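Local atomic coordinates of putative adhesin (PDB entry 5FX8), a protein that is putatively an adhesin of the yeast cell surface that may take part in cell-cell interaction, represented here by an N-terminal part with two cohesin-like domains. Residues W24-F29 with F109-L114; A122-H127 with L203-D208; V163-D168 with V263-N268; D175-D180 with D283-D288. One frame throughout, in Å; residues are numbered along the deposited sequence.

Contact 1 of 4, residues W24-F29 with F109-L114; sequences WFVVSF and FFTLKL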
loop_
_atom_site.group_PDB
_atom_site.type_symbol
_atom_site.label_atom_id
_atom_site.label_comp_id
_atom_site.label_asym_id
_atom_site.label_seq_id
_atom_site.Cartn_x
_atom_site.Cartn_y
_atom_site.Cartn_z
ATOM N N TRP C 24 52.721 -26.484 -5.653
ATOM C CA TRP C 24 54.129 -26.830 -5.743
ATOM C C TRP C 24 54.529 -27.557 -4.468
ATOM O O TRP C 24 54.289 -27.060 -3.363
ATOM C CB TRP C 24 55.004 -25.588 -5.904
ATOM C CG TRP C 24 54.895 -24.855 -7.183
ATOM C CD1 TRP C 24 54.224 -23.693 -7.403
ATOM C CD2 TRP C 24 55.522 -25.193 -8.425
ATOM N NE1 TRP C 24 54.360 -23.301 -8.710
ATOM C CE2 TRP C 24 55.160 -24.204 -9.357
ATOM C CE3 TRP C 24 56.330 -26.249 -8.847
ATOM C CZ2 TRP C 24 55.583 -24.242 -10.675
ATOM C CZ3 TRP C 24 56.743 -26.287 -10.153
ATOM C CH2 TRP C 24 56.374 -25.296 -11.050
ATOM N N PHE C 25 55.142 -28.732 -4.631
ATOM C CA PHE C 25 55.642 -29.550 -3.537
ATOM C C PHE C 25 57.151 -29.410 -3.442
ATOM O O PHE C 25 57.873 -29.790 -4.366
ATOM C CB PHE C 25 55.274 -31.008 -3.750
ATOM C CG PHE C 25 53.816 -31.272 -3.667
ATOM C CD1 PHE C 25 52.993 -31.042 -4.754
ATOM C CD2 PHE C 25 53.258 -31.756 -2.493
ATOM C CE1 PHE C 25 51.641 -31.292 -4.664
ATOM C CE2 PHE C 25 51.903 -32.007 -2.412
ATOM C CZ PHE C 25 51.095 -31.778 -3.498
ATOM N N VAL C 26 57.618 -28.869 -2.324
ATOM C CA VAL C 26 59.040 -28.753 -2.029
ATOM C C VAL C 26 59.556 -30.139 -1.660
ATOM O O VAL C 26 59.265 -30.640 -0.572
ATOM C CB VAL C 26 59.261 -27.760 -0.887
ATOM C CG1 VAL C 26 60.715 -27.598 -0.572
ATOM C CG2 VAL C 26 58.658 -26.459 -1.257
ATOM N N VAL C 27 60.305 -30.771 -2.555
ATOM C CA VAL C 27 60.914 -32.074 -2.290
ATOM C C VAL C 27 62.355 -31.843 -1.849
ATOM O O VAL C 27 63.203 -31.509 -2.674
ATOM C CB VAL C 27 60.865 -32.982 -3.520
ATOM C CG1 VAL C 27 61.507 -34.291 -3.205
ATOM C CG2 VAL C 27 59.465 -33.210 -3.932
ATOM N N SER C 28 62.651 -32.058 -0.567
ATOM C CA SER C 28 63.926 -31.694 0.047
ATOM C C SER C 28 64.788 -32.915 0.343
ATOM O O SER C 28 64.346 -33.853 1.003
ATOM C CB SER C 28 63.695 -30.927 1.341
ATOM O OG SER C 28 63.024 -29.721 1.077
ATOM N N PHE C 29 66.036 -32.876 -0.100
ATOM C CA PHE C 29 66.987 -33.962 0.127
ATOM C C PHE C 29 67.987 -33.484 1.166
ATOM O O PHE C 29 68.836 -32.649 0.872
ATOM C CB PHE C 29 67.672 -34.373 -1.177
ATOM C CG PHE C 29 66.730 -34.920 -2.199
ATOM C CD1 PHE C 29 66.091 -34.078 -3.094
ATOM C CD2 PHE C 29 66.445 -36.267 -2.241
ATOM C CE1 PHE C 29 65.208 -34.563 -4.024
ATOM C CE2 PHE C 29 65.576 -36.768 -3.176
ATOM C CZ PHE C 29 64.953 -35.907 -4.071
ATOM N N PHE C 109 66.743 -29.078 -2.557
ATOM C CA PHE C 109 65.317 -29.198 -2.793
ATOM C C PHE C 109 64.975 -28.789 -4.214
ATOM O O PHE C 109 65.675 -27.999 -4.848
ATOM C CB PHE C 109 64.507 -28.380 -1.786
ATOM C CG PHE C 109 64.524 -26.909 -2.023
ATOM C CD1 PHE C 109 63.638 -26.326 -2.904
ATOM C CD2 PHE C 109 65.377 -26.098 -1.304
ATOM C CE1 PHE C 109 63.643 -24.987 -3.110
ATOM C CE2 PHE C 109 65.374 -24.749 -1.501
ATOM C CZ PHE C 109 64.505 -24.194 -2.405
ATOM N N PHE C 110 63.902 -29.365 -4.709
ATOM C CA PHE C 110 63.277 -28.950 -5.944
ATOM C C PHE C 110 61.780 -28.812 -5.708
ATOM O O PHE C 110 61.222 -29.453 -4.815
ATOM C CB PHE C 110 63.513 -29.946 -7.055
ATOM C CG PHE C 110 64.939 -30.140 -7.407
ATOM C CD1 PHE C 110 65.563 -29.299 -8.313
ATOM C CD2 PHE C 110 65.660 -31.191 -6.870
ATOM C CE1 PHE C 110 66.890 -29.503 -8.675
ATOM C CE2 PHE C 110 66.982 -31.398 -7.220
ATOM C CZ PHE C 110 67.598 -30.552 -8.118
ATOM N N THR C 111 61.133 -27.963 -6.509
ATOM C CA THR C 111 59.690 -27.793 -6.451
ATOM C C THR C 111 59.069 -28.581 -7.598
ATOM O O THR C 111 59.360 -28.333 -8.768
ATOM C CB THR C 111 59.269 -26.319 -6.501
ATOM O OG1 THR C 111 59.638 -25.741 -7.753
ATOM C CG2 THR C 111 59.903 -25.533 -5.396
ATOM N N LEU C 112 58.207 -29.519 -7.255
ATOM C CA LEU C 112 57.550 -30.369 -8.229
ATOM C C LEU C 112 56.046 -30.144 -8.164
ATOM O O LEU C 112 55.512 -29.651 -7.172
ATOM C CB LEU C 112 57.874 -31.847 -7.974
ATOM C CG LEU C 112 59.358 -32.156 -7.834
ATOM C CD1 LEU C 112 59.593 -33.616 -7.576
ATOM C CD2 LEU C 112 60.039 -31.778 -9.094
ATOM N N LYS C 113 55.371 -30.502 -9.243
ATOM C CA LYS C 113 53.921 -30.537 -9.311
ATOM C C LYS C 113 53.450 -31.983 -9.392
ATOM O O LYS C 113 54.184 -32.874 -9.822
ATOM C CB LYS C 113 53.410 -29.773 -10.529
ATOM C CG LYS C 113 53.620 -28.283 -10.494
ATOM C CD LYS C 113 52.892 -27.624 -9.332
ATOM C CE LYS C 113 52.497 -26.188 -9.660
ATOM N NZ LYS C 113 51.506 -26.125 -10.793
ATOM N N LEU C 114 52.209 -32.217 -8.990
ATOM C CA LEU C 114 51.621 -33.529 -9.184
ATOM C C LEU C 114 51.242 -33.710 -10.645
ATOM O O LEU C 114 50.783 -32.775 -11.293
ATOM C CB LEU C 114 50.399 -33.701 -8.291
ATOM C CG LEU C 114 50.691 -33.941 -6.808
ATOM C CD1 LEU C 114 49.441 -33.743 -6.011
ATOM C CD2 LEU C 114 51.221 -35.339 -6.597
#
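The Trp24 ring carries the end of Lys113 on one face: Lys113 CE sits above the five-membered ring of Trp24, 3.4 Å from its centroid and close to the normal, a CH-pi contact. Lys113 NZ continues over that same face, 4.6 Å from the centroid of the five-membered ring of Trp24, as a cation-pi partner. Lys113 gets there through two bends, at chi2 (-62°) and chi4 (64°), which fold the chain back across the indole. Arg308 is a second cation-pi partner of Trp24. The Phe25 ring has Leu112 O at its edge, and its CE1 meets Leu114 CG at 3.5 Å. Farther along, CE1 of Phe29 lies at the edge of the Phe110 ring.

The backbones form an antiparallel strand pair, 25-29 with 109-114. Phe25 pairs with Leu112 and Val27 with Phe110, each through two backbone hydrogen bonds; Phe25 N to Leu112 O is the straightest, 2.7 Å at 179°. Val27 CG2 packs on Leu112 CD1 at 3.7 Å, and strands 54-55 and 126-132 cover that face at Leu54 and Phe131. On the face of Val26 and Thr111, Val26 CG1 touches Phe109 CD1 at 3.9 Å, while Thr111 OG1 is hydrogen-bonded to Arg308 N.

Phe25, Val27 and Leu112 thus bury hydrocarbon in the first cohesin-like domain, whereas partly exposed Trp24, ending the pairing, offers its pi system to Lys113 and Arg308, probably favouring their charged forms.

Contact 2 of 4, residues A122-H127 with L203-D208; sequences ASPGQH and LNEFGD
Phe206 is the third residue of a type I turn from Asn204 to Gly207, closed by Gly207 N to Asn204 O, and its CA lies 7.3 Å from the CA of Pro124, which precedes a cis peptide bond to Gly125. Pro124 and Phe206 reach for each other from opposite directions. The proline ring lies over one face of the phenyl ring, with Pro124 CG 3.9 Å from the Phe206 centroid and shifted toward the rim, a CH-pi contact; Pro124 CD approaches CZ of Phe206 at 3.5 Å. At the edge of the same phenyl ring comes the Ala122 carbonyl, whose O is 3.4 Å from CE2 of Phe206. A chi1 of -83°, which sets CG beside the backbone N, carries the phenyl across to Pro124, and it also touches Leu21, from another loop of the chain. Glu205, its chain extended beyond CG, brings its carboxylate beside Pro124 and Ser123; its OE2 stays 3.7 Å from Ser123 OG, too far for a bond.

Asn204 stiffens the turn from within. Its OD1 accepts Phe206 N at 2.8 Å, an Asx turn, and Asp208 N at 3.1 Å, the two donors lying on opposite faces of the amide plane. Asp208 in turn makes a salt bridge to Arg262.

This small surface contact between the two cohesin-like domains rests mainly on the Phe206 ring, with Pro124 on a face and the Ala122 carbonyl at its edge. Without hydrogen bonds between the two segments, their fit depends on shape.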
loop_
_atom_site.group_PDB
_atom_site.type_symbol
_atom_site.label_atom_id
_atom_site.label_comp_id
_atom_site.label_asym_id
_atom_site.label_seq_id
_atom_site.Cartn_x
_atom_site.Cartn_y
_atom_site.Cartn_z
ATOM N N ALA C 122 42.778 -38.780 -8.322
ATOM C CA ALA C 122 43.154 -38.715 -6.924
ATOM C C ALA C 122 41.930 -38.502 -6.049
ATOM O O ALA C 122 40.887 -38.023 -6.495
ATOM C CB ALA C 122 44.156 -37.600 -6.683
ATOM N N SER C 123 42.068 -38.861 -4.781
ATOM C CA SER C 123 41.025 -38.680 -3.792
ATOM C C SER C 123 41.665 -38.174 -2.514
ATOM O O SER C 123 42.824 -38.491 -2.239
ATOM C CB SER C 123 40.270 -39.987 -3.501
ATOM O OG SER C 123 39.539 -40.439 -4.630
ATOM N N PRO C 124 40.940 -37.386 -1.716
ATOM C CA PRO C 124 41.504 -36.944 -0.438
ATOM C C PRO C 124 41.641 -38.147 0.465
ATOM O O PRO C 124 40.881 -39.084 0.271
ATOM C CB PRO C 124 40.459 -35.961 0.102
ATOM C CG PRO C 124 39.551 -35.670 -1.040
ATOM C CD PRO C 124 39.582 -36.867 -1.928
ATOM N N GLY C 125 42.567 -38.151 1.412
ATOM C CA GLY C 125 43.494 -37.064 1.620
ATOM C C GLY C 125 44.934 -37.547 1.647
ATOM O O GLY C 125 45.693 -37.265 0.717
ATOM N N GLN C 126 45.288 -38.292 2.695
ATOM C CA GLN C 126 46.669 -38.672 2.936
ATOM C C GLN C 126 47.238 -39.485 1.786
ATOM O O GLN C 126 46.637 -40.464 1.340
ATOM C CB GLN C 126 46.778 -39.466 4.223
ATOM C CG GLN C 126 48.000 -40.334 4.280
ATOM C CD GLN C 126 48.649 -40.309 5.632
ATOM O OE1 GLN C 126 48.354 -39.441 6.443
ATOM N NE2 GLN C 126 49.547 -41.253 5.882
ATOM N N HIS C 127 48.415 -39.067 1.315
ATOM C CA HIS C 127 49.150 -39.726 0.247
ATOM C C HIS C 127 50.613 -39.756 0.631
ATOM O O HIS C 127 51.151 -38.738 1.071
ATOM C CB HIS C 127 48.981 -38.981 -1.062
ATOM C CG HIS C 127 49.713 -39.595 -2.203
ATOM N ND1 HIS C 127 49.249 -40.707 -2.867
ATOM C CD2 HIS C 127 50.867 -39.243 -2.815
ATOM C CE1 HIS C 127 50.082 -41.015 -3.842
ATOM N NE2 HIS C 127 51.076 -40.144 -3.829
ATOM N N LEU C 203 30.127 -28.206 -6.365
ATOM C CA LEU C 203 31.391 -28.570 -5.721
ATOM C C LEU C 203 31.574 -30.078 -5.707
ATOM O O LEU C 203 30.662 -30.811 -5.316
ATOM C CB LEU C 203 31.507 -28.031 -4.292
ATOM C CG LEU C 203 31.459 -26.523 -4.141
ATOM C CD1 LEU C 203 32.089 -26.104 -2.836
ATOM C CD2 LEU C 203 32.150 -25.864 -5.312
ATOM N N ASN C 204 32.749 -30.545 -6.133
ATOM C CA ASN C 204 33.088 -31.960 -6.121
ATOM C C ASN C 204 33.745 -32.332 -4.797
ATOM O O ASN C 204 33.698 -31.590 -3.818
ATOM C CB ASN C 204 33.978 -32.307 -7.309
ATOM C CG ASN C 204 35.272 -31.525 -7.327
ATOM O OD1 ASN C 204 35.832 -31.164 -6.290
ATOM N ND2 ASN C 204 35.754 -31.257 -8.523
ATOM N N GLU C 205 34.377 -33.498 -4.742
ATOM C CA GLU C 205 34.897 -33.921 -3.453
ATOM C C GLU C 205 36.132 -33.126 -3.050
ATOM O O GLU C 205 36.496 -33.124 -1.874
ATOM C CB GLU C 205 35.175 -35.418 -3.468
ATOM C CG GLU C 205 35.893 -35.897 -4.709
ATOM C CD GLU C 205 36.445 -37.315 -4.568
ATOM O OE1 GLU C 205 36.226 -37.950 -3.511
ATOM O OE2 GLU C 205 37.106 -37.793 -5.515
ATOM N N PHE C 206 36.758 -32.418 -3.988
ATOM C CA PHE C 206 37.869 -31.534 -3.684
ATOM C C PHE C 206 37.446 -30.081 -3.584
ATOM O O PHE C 206 38.303 -29.194 -3.619
ATOM C CB PHE C 206 38.960 -31.681 -4.730
ATOM C CG PHE C 206 39.880 -32.824 -4.478
ATOM C CD1 PHE C 206 40.828 -32.743 -3.485
ATOM C CD2 PHE C 206 39.809 -33.969 -5.242
ATOM C CE1 PHE C 206 41.681 -33.770 -3.249
ATOM C CE2 PHE C 206 40.667 -35.013 -5.009
ATOM C CZ PHE C 206 41.610 -34.908 -4.012
ATOM N N GLY C 207 36.149 -29.821 -3.458
ATOM C CA GLY C 207 35.680 -28.466 -3.255
ATOM C C GLY C 207 35.686 -27.591 -4.487
ATOM O O GLY C 207 35.523 -26.384 -4.362
ATOM N N ASP C 208 35.846 -28.162 -5.675
ATOM C CA ASP C 208 36.037 -27.394 -6.893
ATOM C C ASP C 208 34.832 -27.532 -7.816
ATOM O O ASP C 208 33.977 -28.396 -7.637
ATOM C CB ASP C 208 37.307 -27.843 -7.620
ATOM C CG ASP C 208 37.977 -26.718 -8.376
ATOM O OD1 ASP C 208 37.379 -25.622 -8.483
ATOM O OD2 ASP C 208 39.106 -26.931 -8.871
#

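Contact 3 of 4, residues V163-D168 with V263-N268; sequences VEWFVD and VSFLSN
Phe265 has its CG between backbone N and carbonyl carbon (chi1 42°), while Trp165 sets its CG anti to the carbonyl carbon (chi1 -62°), and together these torsions bring a face of the phenyl ring against the tryptophan's CB. Trp165 CB stands 3.8 Å from the Phe265 centroid, over the face, in a CH-pi contact. The indole itself is displaced: its five-membered ring and the phenyl are 28° from parallel with centroids 5.1 Å apart, and they barely overlap. Val167 CG2 meets the Phe265 edge, 3.7 Å from CE1, and Val163 CG1 lies over one face of the indole, toward its rim.

The backbones form a regular antiparallel ladder, with Val163-Ser267, Trp165-Phe265 and Val167-Val263 as hydrogen-bonded pairs. Strand 260-268 is central in one five-stranded sheet of the second cohesin-like domain. The face of Trp165, Val167 and Phe265 turns inward, where Val276, Val280 and Val282 of strand 275-286, in the other sheet of the beta sandwich, pack against the first two. Phe190, on the neighbouring strand 189-200, meets the Phe265 ring.

The other face is mixed, with a polar pair, Glu164 and Ser264, beside Phe166 and Leu266. Glu164, fully extended, places OE2 to accept from Ser264 OG at 2.7 Å, using the lone pair directed away from OE1; Lys196 is a long, weak ion-pair partner of the same oxygen. Ser264 OG also lies in the plane of the Phe166 ring, at its edge, 3.3 Å from CE1.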
loop_
_atom_site.group_PDB
_atom_site.type_symbol
_atom_site.label_atom_id
_atom_site.label_comp_id
_atom_site.label_asym_id
_atom_site.label_seq_id
_atom_site.Cartn_x
_atom_site.Cartn_y
_atom_site.Cartn_z
ATOM N N VAL C 163 48.913 -16.276 -16.938
ATOM C CA VAL C 163 48.323 -16.708 -15.675
ATOM C C VAL C 163 46.846 -16.387 -15.708
ATOM O O VAL C 163 46.467 -15.242 -15.957
ATOM C CB VAL C 163 48.925 -16.008 -14.453
ATOM C CG1 VAL C 163 48.793 -16.911 -13.260
ATOM C CG2 VAL C 163 50.295 -15.609 -14.694
ATOM N N GLU C 164 46.021 -17.364 -15.398
ATOM C CA GLU C 164 44.634 -17.107 -15.070
ATOM C C GLU C 164 44.516 -17.184 -13.557
ATOM O O GLU C 164 44.854 -18.210 -12.957
ATOM C CB GLU C 164 43.720 -18.107 -15.760
ATOM C CG GLU C 164 42.258 -17.762 -15.648
ATOM C CD GLU C 164 41.367 -18.741 -16.365
ATOM O OE1 GLU C 164 41.860 -19.819 -16.801
ATOM O OE2 GLU C 164 40.161 -18.419 -16.485
ATOM N N TRP C 165 44.108 -16.082 -12.941
ATOM C CA TRP C 165 43.889 -16.033 -11.509
ATOM C C TRP C 165 42.434 -16.333 -11.216
ATOM O O TRP C 165 41.551 -15.915 -11.963
ATOM C CB TRP C 165 44.228 -14.663 -10.947
ATOM C CG TRP C 165 45.610 -14.239 -11.103
ATOM C CD1 TRP C 165 46.097 -13.368 -12.024
ATOM C CD2 TRP C 165 46.707 -14.616 -10.288
ATOM N NE1 TRP C 165 47.436 -13.179 -11.838
ATOM C CE2 TRP C 165 47.840 -13.943 -10.777
ATOM C CE3 TRP C 165 46.849 -15.468 -9.194
ATOM C CZ2 TRP C 165 49.101 -14.100 -10.214
ATOM C CZ3 TRP C 165 48.099 -15.614 -8.626
ATOM C CH2 TRP C 165 49.208 -14.930 -9.136
ATOM N N PHE C 166 42.193 -17.075 -10.136
ATOM C CA PHE C 166 40.856 -17.313 -9.606
ATOM C C PHE C 166 40.797 -16.775 -8.189
ATOM O O PHE C 166 41.662 -17.088 -7.371
ATOM C CB PHE C 166 40.485 -18.799 -9.596
ATOM C CG PHE C 166 40.217 -19.383 -10.958
ATOM C CD1 PHE C 166 39.984 -18.567 -12.045
ATOM C CD2 PHE C 166 40.198 -20.747 -11.148
ATOM C CE1 PHE C 166 39.738 -19.087 -13.304
ATOM C CE2 PHE C 166 39.958 -21.276 -12.409
ATOM C CZ PHE C 166 39.725 -20.431 -13.490
ATOM N N VAL C 167 39.789 -15.966 -7.901
ATOM C CA VAL C 167 39.488 -15.534 -6.545
ATOM C C VAL C 167 38.121 -16.107 -6.201
ATOM O O VAL C 167 37.114 -15.744 -6.821
ATOM C CB VAL C 167 39.502 -14.008 -6.409
ATOM C CG1 VAL C 167 39.254 -13.619 -4.982
ATOM C CG2 VAL C 167 40.830 -13.438 -6.888
ATOM N N ASP C 168 38.082 -17.024 -5.245
ATOM C CA ASP C 168 36.845 -17.659 -4.823
ATOM C C ASP C 168 36.335 -17.009 -3.549
ATOM O O ASP C 168 37.087 -16.854 -2.587
ATOM C CB ASP C 168 37.051 -19.151 -4.594
ATOM C CG ASP C 168 37.097 -19.930 -5.879
ATOM O OD1 ASP C 168 36.990 -19.302 -6.945
ATOM O OD2 ASP C 168 37.234 -21.170 -5.833
ATOM N N VAL C 263 35.872 -15.228 -9.389
ATOM C CA VAL C 263 36.273 -14.199 -10.329
ATOM C C VAL C 263 37.544 -14.642 -11.032
ATOM O O VAL C 263 38.499 -15.080 -10.390
ATOM C CB VAL C 263 36.469 -12.852 -9.623
ATOM C CG1 VAL C 263 36.819 -11.797 -10.640
ATOM C CG2 VAL C 263 35.219 -12.473 -8.913
ATOM N N SER C 264 37.564 -14.523 -12.348
ATOM C CA SER C 264 38.703 -14.931 -13.152
ATOM C C SER C 264 39.259 -13.717 -13.873
ATOM O O SER C 264 38.515 -13.017 -14.555
ATOM C CB SER C 264 38.282 -16.005 -14.147
ATOM O OG SER C 264 39.301 -16.293 -15.070
ATOM N N PHE C 265 40.559 -13.460 -13.740
ATOM C CA PHE C 265 41.190 -12.429 -14.558
ATOM C C PHE C 265 42.506 -12.919 -15.144
ATOM O O PHE C 265 43.370 -13.429 -14.433
ATOM C CB PHE C 265 41.395 -11.115 -13.791
ATOM C CG PHE C 265 41.875 -11.282 -12.403
ATOM C CD1 PHE C 265 41.004 -11.635 -11.398
ATOM C CD2 PHE C 265 43.197 -11.037 -12.089
ATOM C CE1 PHE C 265 41.443 -11.779 -10.113
ATOM C CE2 PHE C 265 43.654 -11.165 -10.797
ATOM C CZ PHE C 265 42.777 -11.537 -9.807
ATOM N N LEU C 266 42.647 -12.742 -16.446
ATOM C CA LEU C 266 43.808 -13.203 -17.174
ATOM C C LEU C 266 44.916 -12.171 -17.095
ATOM O O LEU C 266 44.678 -10.963 -17.113
ATOM C CB LEU C 266 43.447 -13.457 -18.636
ATOM C CG LEU C 266 44.421 -14.136 -19.594
ATOM C CD1 LEU C 266 44.700 -15.511 -19.094
ATOM C CD2 LEU C 266 43.824 -14.222 -20.978
ATOM N N SER C 267 46.140 -12.665 -17.020
ATOM C CA SER C 267 47.327 -11.829 -17.066
ATOM C C SER C 267 48.278 -12.401 -18.109
ATOM O O SER C 267 48.791 -13.509 -17.946
ATOM C CB SER C 267 47.984 -11.753 -15.695
ATOM O OG SER C 267 49.065 -10.851 -15.704
ATOM N N ASN C 268 48.495 -11.657 -19.188
ATOM C CA ASN C 268 49.497 -12.021 -20.179
ATOM C C ASN C 268 50.897 -11.657 -19.691
ATOM O O ASN C 268 51.108 -10.599 -19.099
ATOM C CB ASN C 268 49.189 -11.330 -21.501
ATOM C CG ASN C 268 47.939 -11.874 -22.148
ATOM O OD1 ASN C 268 47.807 -13.082 -22.321
ATOM N ND2 ASN C 268 47.001 -10.997 -22.488
#

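Contact 4 of 4, residues D175-D180 with D283-D288; sequences DITNID and DLTTAD
Asn178 and Thr285 lie side by side and point the same way, CB to CB 3.8 Å, while Thr177 approaches Thr285 at a slant, Thr177 OG1 3.4 Å from Thr285 CG2. The hydroxyl of Thr177, held between its own N and carbonyl carbon (chi1 69°), swings toward its neighbour and donates to Asn178 OD1 at 2.9 Å. That bond steadies the Asn178 amide, whose ND2 is hydrogen-bonded to Glu238 OE1.

Both Thr177 and Asn178 face Thr285, a classic beta bulge in an otherwise regular antiparallel pair of strands, 176-180 with 283-286. Thr285 O takes Thr177 N at 3.0 Å and, weakly, Asn178 N; beyond the bulge the ladder resumes through Asp180 and Asp283. These strands adjoin each other in the second five-stranded sheet of the domain's beta sandwich. Their other face turns to Ile169 of the first sheet: Ile179 runs alongside Leu284, CG1 to CD2 4.0 Å, and Ile176 crosses the same leucine, CD1 to CD1 4.1 Å.

Asp180 and Asp283 stand at about a right angle, carboxylate planes 47° apart, and each has its own outside partner: Ser296 for Asp283 OD2, and a weak bond from Ser250 for Asp180 OD1. Water 1 bridges Asp180 OD2 (2.6 Å), the backbone O of Asp283 and Thr285 OG1, donating to the first two and accepting from the third. At the bulge, Arg403 of the neighbouring lipoxygenase chain makes a weak hydrogen bond to Thr177 O and packs on Asn178.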
loop_
_atom_site.group_PDB
_atom_site.type_symbol
_atom_site.label_atom_id
_atom_site.label_comp_id
_atom_site.label_asym_id
_atom_site.label_seq_id
_atom_site.Cartn_x
_atom_site.Cartn_y
_atom_site.Cartn_z
ATOM N N ASP C 175 25.857 -14.628 4.909
ATOM C CA ASP C 175 25.622 -13.289 5.433
ATOM C C ASP C 175 26.216 -12.270 4.454
ATOM O O ASP C 175 25.960 -11.087 4.566
ATOM C CB ASP C 175 26.166 -13.197 6.887
ATOM C CG ASP C 175 25.903 -11.881 7.568
ATOM O OD1 ASP C 175 25.959 -10.830 6.923
ATOM O OD2 ASP C 175 25.654 -11.899 8.793
ATOM N N ILE C 176 26.933 -12.732 3.425
ATOM C CA ILE C 176 27.673 -11.801 2.575
ATOM C C ILE C 176 26.716 -10.918 1.784
ATOM O O ILE C 176 25.806 -11.405 1.102
ATOM C CB ILE C 176 28.625 -12.561 1.643
ATOM C CG1 ILE C 176 29.727 -13.243 2.443
ATOM C CG2 ILE C 176 29.235 -11.607 0.654
ATOM C CD1 ILE C 176 30.619 -14.085 1.607
ATOM N N THR C 177 26.929 -9.599 1.874
ATOM C CA THR C 177 26.159 -8.608 1.128
ATOM C C THR C 177 26.986 -7.794 0.140
ATOM O O THR C 177 26.468 -7.426 -0.917
ATOM C CB THR C 177 25.446 -7.631 2.085
ATOM O OG1 THR C 177 26.402 -6.789 2.736
ATOM C CG2 THR C 177 24.682 -8.398 3.140
ATOM N N ASN C 178 28.251 -7.508 0.441
ATOM C CA ASN C 178 29.091 -6.772 -0.485
ATOM C C ASN C 178 30.476 -7.396 -0.552
ATOM O O ASN C 178 30.978 -7.962 0.418
ATOM C CB ASN C 178 29.180 -5.300 -0.097
ATOM C CG ASN C 178 27.839 -4.634 -0.131
ATOM O OD1 ASN C 178 27.034 -4.804 0.778
ATOM N ND2 ASN C 178 27.574 -3.883 -1.191
ATOM N N ILE C 179 31.080 -7.296 -1.728
ATOM C CA ILE C 179 32.388 -7.861 -1.991
ATOM C C ILE C 179 33.219 -6.831 -2.729
ATOM O O ILE C 179 32.825 -6.364 -3.799
ATOM C CB ILE C 179 32.298 -9.148 -2.818
ATOM C CG1 ILE C 179 31.443 -10.173 -2.085
ATOM C CG2 ILE C 179 33.688 -9.660 -3.086
ATOM C CD1 ILE C 179 31.283 -11.475 -2.812
ATOM N N ASP C 180 34.375 -6.498 -2.164
ATOM C CA ASP C 180 35.352 -5.606 -2.769
ATOM C C ASP C 180 36.648 -6.354 -3.060
ATOM O O ASP C 180 37.202 -7.002 -2.175
ATOM C CB ASP C 180 35.641 -4.441 -1.842
ATOM C CG ASP C 180 34.403 -3.720 -1.440
ATOM O OD1 ASP C 180 33.617 -3.377 -2.346
ATOM O OD2 ASP C 180 34.203 -3.509 -0.226
ATOM N N ASP C 283 37.697 -7.544 0.661
ATOM C CA ASP C 283 36.969 -7.038 1.817
ATOM C C ASP C 283 35.528 -7.508 1.725
ATOM O O ASP C 283 34.862 -7.263 0.719
ATOM C CB ASP C 283 37.036 -5.519 1.878
ATOM C CG ASP C 283 38.446 -5.019 1.964
ATOM O OD1 ASP C 283 39.142 -4.994 0.920
ATOM O OD2 ASP C 283 38.865 -4.666 3.080
ATOM N N LEU C 284 35.061 -8.205 2.747
ATOM C CA LEU C 284 33.709 -8.732 2.760
ATOM C C LEU C 284 32.874 -7.917 3.725
ATOM O O LEU C 284 33.303 -7.650 4.849
ATOM C CB LEU C 284 33.687 -10.198 3.178
ATOM C CG LEU C 284 34.426 -11.202 2.320
ATOM C CD1 LEU C 284 34.218 -12.520 2.936
ATOM C CD2 LEU C 284 33.877 -11.215 0.935
ATOM N N THR C 285 31.696 -7.511 3.285
ATOM C CA THR C 285 30.729 -6.883 4.165
ATOM C C THR C 285 29.655 -7.900 4.509
ATOM O O THR C 285 29.093 -8.550 3.626
ATOM C CB THR C 285 30.112 -5.656 3.520
ATOM O OG1 THR C 285 31.111 -4.644 3.407
ATOM C CG2 THR C 285 28.968 -5.155 4.360
ATOM N N THR C 286 29.388 -8.037 5.798
ATOM C CA THR C 286 28.479 -9.066 6.277
ATOM C C THR C 286 27.553 -8.450 7.323
ATOM O O THR C 286 28.014 -7.773 8.238
ATOM C CB THR C 286 29.274 -10.257 6.813
ATOM O OG1 THR C 286 30.412 -9.784 7.530
ATOM C CG2 THR C 286 29.759 -11.097 5.664
ATOM N N ALA C 287 26.247 -8.677 7.150
ATOM C CA ALA C 287 25.195 -8.095 7.988
ATOM C C ALA C 287 25.402 -8.288 9.488
ATOM O O ALA C 287 26.113 -9.201 9.916
ATOM C CB ALA C 287 23.841 -8.682 7.584
ATOM N N ASP C 288 24.749 -7.446 10.291
ATOM C CA ASP C 288 24.977 -7.364 11.734
ATOM C C ASP C 288 26.424 -6.992 11.999
ATOM O O ASP C 288 26.833 -5.874 11.697
ATOM C CB ASP C 288 24.625 -8.675 12.443
ATOM C CG ASP C 288 23.285 -9.209 12.029
ATOM O OD1 ASP C 288 22.415 -8.398 11.657
ATOM O OD2 ASP C 288 23.104 -10.437 12.062
HETATM O O HOH W 1 32.710 -5.190 1.060
#

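The four contacts run from one cohesin-like domain into the other. Contact 1 lies wholly in the first domain and closes along the chain before the others open; contact 2 bridges the domains, its centre about 20 Å from that of contact 1 and about 22 Å from that of contact 3. Contacts 3 and 4 belong to the two sheets of the second domain, centres about 22 Å apart, and strands 162-170 and 176-186 follow each other in the chain, as do 260-268 and 275-286. Arg262 ties contacts 2 and 3 through salt bridges to Asp208 and Asp168. Contact 4, about 38 Å from contact 1 between centres, is where the lipoxygenase chain touches.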